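PDB 1E6Y: methyl-coenzyme M reductase subunit beta from Methanosarcina barkeri, which forms part of the nickel enzyme that makes methane from methyl-coenzyme M and coenzyme B, the last step of methanogenesis. Local coordinates for residues 37-42 / 115-120; 252-257 / 265-270. One frame throughout, in Å; residues are numbered along the deposited sequence.

Contact 1 of 2, residues 37-42 / 115-120; sequences DTKRSV and SRIIAG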
# COMPACT_ATOMS: atom_id res chain seq x y z
N ASP E 37 -20.51 -21.94 -2.54
CA ASP E 37 -19.89 -22.50 -3.74
C ASP E 37 -18.92 -21.51 -4.38
O ASP E 37 -17.89 -21.92 -4.91
CB ASP E 37 -20.97 -22.89 -4.75
CG ASP E 37 -21.69 -24.18 -4.37
OD1 ASP E 37 -21.31 -24.81 -3.35
OD2 ASP E 37 -22.65 -24.55 -5.08
N THR E 38 -19.24 -20.23 -4.30
CA THR E 38 -18.35 -19.18 -4.79
C THR E 38 -17.09 -19.11 -3.93
O THR E 38 -15.98 -19.01 -4.46
CB THR E 38 -19.05 -17.81 -4.76
OG1 THR E 38 -20.22 -17.86 -5.59
CG2 THR E 38 -18.13 -16.71 -5.28
N LYS E 39 -17.25 -19.24 -2.62
CA LYS E 39 -16.12 -19.22 -1.71
C LYS E 39 -15.21 -20.44 -1.89
O LYS E 39 -13.99 -20.30 -1.90
CB LYS E 39 -16.60 -19.15 -0.25
CG LYS E 39 -17.22 -17.82 0.13
CD LYS E 39 -17.74 -17.84 1.56
CE LYS E 39 -16.60 -17.89 2.57
NZ LYS E 39 -17.10 -17.82 3.97
N ARG E 40 -15.80 -21.62 -2.06
CA ARG E 40 -15.01 -22.85 -1.96
C ARG E 40 -14.48 -23.34 -3.28
O ARG E 40 -13.77 -24.36 -3.34
CB ARG E 40 -15.88 -23.94 -1.30
CG ARG E 40 -16.90 -24.56 -2.25
CD ARG E 40 -17.90 -25.41 -1.48
NE ARG E 40 -18.90 -26.06 -2.30
CZ ARG E 40 -18.94 -27.31 -2.74
NH1 ARG E 40 -17.98 -28.19 -2.45
NH2 ARG E 40 -19.96 -27.73 -3.49
N SER E 41 -14.75 -22.63 -4.37
CA SER E 41 -14.41 -23.12 -5.71
C SER E 41 -13.38 -22.27 -6.45
O SER E 41 -13.41 -21.04 -6.39
CB SER E 41 -15.67 -23.23 -6.57
OG SER E 41 -16.65 -24.04 -5.94
N VAL E 42 -12.47 -22.94 -7.15
CA VAL E 42 -11.54 -22.28 -8.06
C VAL E 42 -11.42 -23.03 -9.38
O VAL E 42 -11.78 -24.20 -9.48
CB VAL E 42 -10.12 -22.12 -7.46
CG1 VAL E 42 -10.17 -21.25 -6.21
CG2 VAL E 42 -9.51 -23.49 -7.15
N SER E 115 -16.19 -27.87 4.64
CA SER E 115 -15.41 -27.90 5.87
C SER E 115 -14.20 -26.96 5.84
O SER E 115 -13.82 -26.41 6.88
CB SER E 115 -14.95 -29.33 6.18
OG SER E 115 -14.16 -29.85 5.13
N ARG E 116 -13.59 -26.77 4.67
CA ARG E 116 -12.44 -25.86 4.58
C ARG E 116 -12.87 -24.40 4.73
O ARG E 116 -12.14 -23.61 5.33
CB ARG E 116 -11.67 -26.06 3.28
CG ARG E 116 -11.05 -27.45 3.15
CD ARG E 116 -10.09 -27.54 1.98
NE ARG E 116 -9.44 -28.84 1.84
CZ ARG E 116 -8.42 -29.26 2.60
NH1 ARG E 116 -7.93 -30.48 2.34
NH2 ARG E 116 -7.90 -28.54 3.57
N ILE E 117 -14.08 -24.08 4.27
CA ILE E 117 -14.64 -22.75 4.43
C ILE E 117 -15.13 -22.55 5.87
O ILE E 117 -14.92 -21.49 6.46
CB ILE E 117 -15.79 -22.52 3.42
CG1 ILE E 117 -15.24 -22.51 2.00
CG2 ILE E 117 -16.53 -21.22 3.73
CD1 ILE E 117 -14.11 -21.52 1.76
N ILE E 118 -15.71 -23.59 6.45
CA ILE E 118 -16.21 -23.54 7.82
C ILE E 118 -15.06 -23.34 8.81
O ILE E 118 -15.15 -22.51 9.72
CB ILE E 118 -16.99 -24.83 8.17
CG1 ILE E 118 -18.27 -24.90 7.33
CG2 ILE E 118 -17.34 -24.86 9.66
CD1 ILE E 118 -18.95 -26.26 7.35
N ALA E 119 -13.94 -24.01 8.55
CA ALA E 119 -12.76 -23.92 9.40
C ALA E 119 -11.85 -22.73 9.04
O ALA E 119 -10.81 -22.53 9.67
CB ALA E 119 -11.96 -25.21 9.30
N GLY E 120 -12.26 -21.95 8.05
CA GLY E 120 -11.45 -20.83 7.60
C GLY E 120 -12.03 -19.48 7.96
O GLY E 120 -13.24 -19.36 8.17
O HOH W 1 -15.02 -18.79 5.70
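With CG anti to the carbonyl carbon (chi1 -70°) and a bend at chi3, K39 lays the end of its chain across I117, whose CG2 stands anti to its own backbone N. This is helix-to-helix packing in the N-terminal part of the subunit: the C-terminal end of helix 29-40, where it passes into strand 41-45, meets the short helix 114-118 that follows strand 107-111 of the same antiparallel sheet. I117 meets both residues, with one branch each. Its CG2 touches the end of the lysine, 3.5 Å from K39 NZ, and its CG1 lies 3.7 Å from R40 CB, while CD1 rests near the K39 carbonyl.

Beyond CB, R40 runs extended away from I117, and its guanidinium meets D37, one turn earlier in the same helix. Its NE and NH2 both hold D37 OD1 side-on, from one face of the carboxylate; the NE bond is the straighter, at 164°, and OD1 lies in the guanidinium plane. R40 NH1 bonds the carbonyls of S112 and D96, so the guanidinium is fixed along its edge.

The ammonium of K39 reaches the interface with the second copy of this subunit, where it bonds G120 O of that chain. Within its own chain, a water accepts from K39 NZ at 2.9 Å and lies 2.8 Å from I117 O, to which it can donate.

Contact 2 of 2, residues 252-257 / 265-270; sequences VKENGK and IESVVR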
# COMPACT_ATOMS: atom_id res chain seq x y z
N VAL E 252 -39.70 -3.79 -19.22
CA VAL E 252 -38.81 -4.01 -20.35
C VAL E 252 -39.60 -4.39 -21.60
O VAL E 252 -39.40 -3.81 -22.67
CB VAL E 252 -37.76 -5.12 -20.04
CG1 VAL E 252 -36.96 -5.47 -21.29
CG2 VAL E 252 -36.83 -4.64 -18.94
N LYS E 253 -40.56 -5.30 -21.44
CA LYS E 253 -41.33 -5.79 -22.57
C LYS E 253 -42.15 -4.69 -23.25
O LYS E 253 -42.18 -4.60 -24.48
CB LYS E 253 -42.25 -6.93 -22.14
CG LYS E 253 -42.95 -7.63 -23.30
CD LYS E 253 -43.78 -8.80 -22.81
CE LYS E 253 -44.78 -9.25 -23.86
NZ LYS E 253 -44.09 -9.74 -25.08
N GLU E 254 -42.77 -3.81 -22.46
CA GLU E 254 -43.61 -2.76 -23.03
C GLU E 254 -42.80 -1.59 -23.59
O GLU E 254 -43.35 -0.72 -24.27
CB GLU E 254 -44.62 -2.26 -21.99
CG GLU E 254 -44.03 -1.44 -20.85
CD GLU E 254 -45.06 -1.12 -19.77
OE1 GLU E 254 -44.74 -0.34 -18.86
OE2 GLU E 254 -46.19 -1.66 -19.83
N ASN E 255 -41.50 -1.59 -23.32
CA ASN E 255 -40.60 -0.57 -23.87
C ASN E 255 -39.58 -1.17 -24.84
O ASN E 255 -38.70 -0.47 -25.34
CB ASN E 255 -39.85 0.13 -22.73
CG ASN E 255 -40.72 1.11 -21.97
OD1 ASN E 255 -40.97 2.22 -22.43
ND2 ASN E 255 -41.16 0.71 -20.78
N GLY E 256 -39.73 -2.46 -25.13
CA GLY E 256 -38.71 -3.17 -25.89
C GLY E 256 -38.67 -2.86 -27.37
O GLY E 256 -37.60 -2.85 -27.97
N LYS E 257 -39.83 -2.64 -27.97
CA LYS E 257 -39.93 -2.46 -29.42
C LYS E 257 -39.41 -1.10 -29.87
O LYS E 257 -38.58 -1.01 -30.78
CB LYS E 257 -41.37 -2.65 -29.88
CG LYS E 257 -41.56 -2.58 -31.39
CD LYS E 257 -43.04 -2.64 -31.75
CE LYS E 257 -43.26 -2.29 -33.22
NZ LYS E 257 -42.47 -3.17 -34.13
N ILE E 265 -39.22 5.69 -18.05
CA ILE E 265 -39.60 6.58 -16.96
C ILE E 265 -41.12 6.74 -16.89
O ILE E 265 -41.70 6.69 -15.80
CB ILE E 265 -38.91 7.96 -17.10
CG1 ILE E 265 -37.44 7.81 -16.71
CG2 ILE E 265 -39.58 9.00 -16.21
CD1 ILE E 265 -36.54 8.88 -17.26
N GLU E 266 -41.77 6.83 -18.04
CA GLU E 266 -43.23 6.90 -18.10
C GLU E 266 -43.86 5.65 -17.50
O GLU E 266 -44.78 5.74 -16.68
CB GLU E 266 -43.69 7.07 -19.55
CG GLU E 266 -45.16 7.43 -19.70
CD GLU E 266 -45.62 7.45 -21.15
OE1 GLU E 266 -44.76 7.54 -22.06
OE2 GLU E 266 -46.84 7.35 -21.38
N SER E 267 -43.31 4.49 -17.85
CA SER E 267 -43.75 3.21 -17.29
C SER E 267 -43.59 3.17 -15.77
O SER E 267 -44.48 2.72 -15.06
CB SER E 267 -42.95 2.06 -17.90
OG SER E 267 -43.25 1.91 -19.28
N VAL E 268 -42.43 3.61 -15.29
CA VAL E 268 -42.10 3.56 -13.87
C VAL E 268 -43.01 4.48 -13.06
O VAL E 268 -43.55 4.06 -12.03
CB VAL E 268 -40.61 3.93 -13.62
CG1 VAL E 268 -40.35 4.11 -12.12
CG2 VAL E 268 -39.71 2.84 -14.17
N VAL E 269 -43.22 5.70 -13.55
CA VAL E 269 -44.05 6.66 -12.83
C VAL E 269 -45.53 6.25 -12.85
O VAL E 269 -46.19 6.26 -11.81
CB VAL E 269 -43.89 8.09 -13.40
CG1 VAL E 269 -44.72 9.08 -12.59
CG2 VAL E 269 -42.42 8.50 -13.37
N ARG E 270 -46.00 5.79 -14.01
CA ARG E 270 -47.39 5.36 -14.16
C ARG E 270 -47.70 4.23 -13.18
O ARG E 270 -48.62 4.32 -12.37
CB ARG E 270 -47.66 4.86 -15.58
CG ARG E 270 -49.11 4.41 -15.78
CD ARG E 270 -49.34 3.75 -17.11
NE ARG E 270 -48.74 2.44 -17.31
CZ ARG E 270 -47.75 2.16 -18.15
NH1 ARG E 270 -47.23 3.14 -18.88
NH2 ARG E 270 -47.27 0.93 -18.27
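Helices 247-255 and 261-274 face each other across a short connection, with the CA atoms of N255 and S267, the nearest CA pair of the two segments, 8.2 Å apart. They are consecutive helices that cross steeply in the largely helical C-terminal part of the subunit, and polar side chains make the contact across the pair.

S267 OG is the middle of a short relay. It donates to E254 OE1 at 2.7 Å and accepts from N255 ND2 at 2.8 Å, the latter bond fairly straight (157°) and close to the plane of the amide. The amide itself is held at both ends: OD1 bonds T263 OG1 near the start of the second helix, and ND2 also reaches I251 O one turn back, which fixes its rotation.

E254 has its CG between the backbone N and the carbonyl carbon (chi1 71°), and the chain then runs extended toward helix 261-274 to meet R270 coming from the opposite direction. The salt bridge is made by R270 NH2 and E254 OE1, 2.9 Å apart; the carboxylate sits at the edge of the guanidinium, with the two planes 62° apart. OE1 thus takes two donors from one face, S267 OG on its anti side and R270 NH2 on its syn side. Its partner OE2 forms a salt bridge with R271, so two arginines probably help to keep E254 ionised.

V252 packs on helix 296-318 of this chain, and the gamma subunit covers part of this helix pair, its Y2 packing against R270. R270 NH2 also lies 3.2 Å from E254 OE2.

How the contacts relate
Contact 1 closes before contact 2 opens along the chain, and the two share no helix or strand. Their centres are 42 Å apart, on opposite sides of the chain's centre, and about 25 Å separates their nearest atoms. Contact 1 belongs to the N-terminal part, where helices 29-40 and 114-118 adjoin strands of one antiparallel sheet; contact 2 joins consecutive helices in the C-terminal part. Both lie away from the coenzyme-binding sites, and each meets a different neighbour: the second copy of the beta subunit at contact 1, the gamma subunit at contact 2. They therefore lie at separate subunit interfaces of the six-chain assembly.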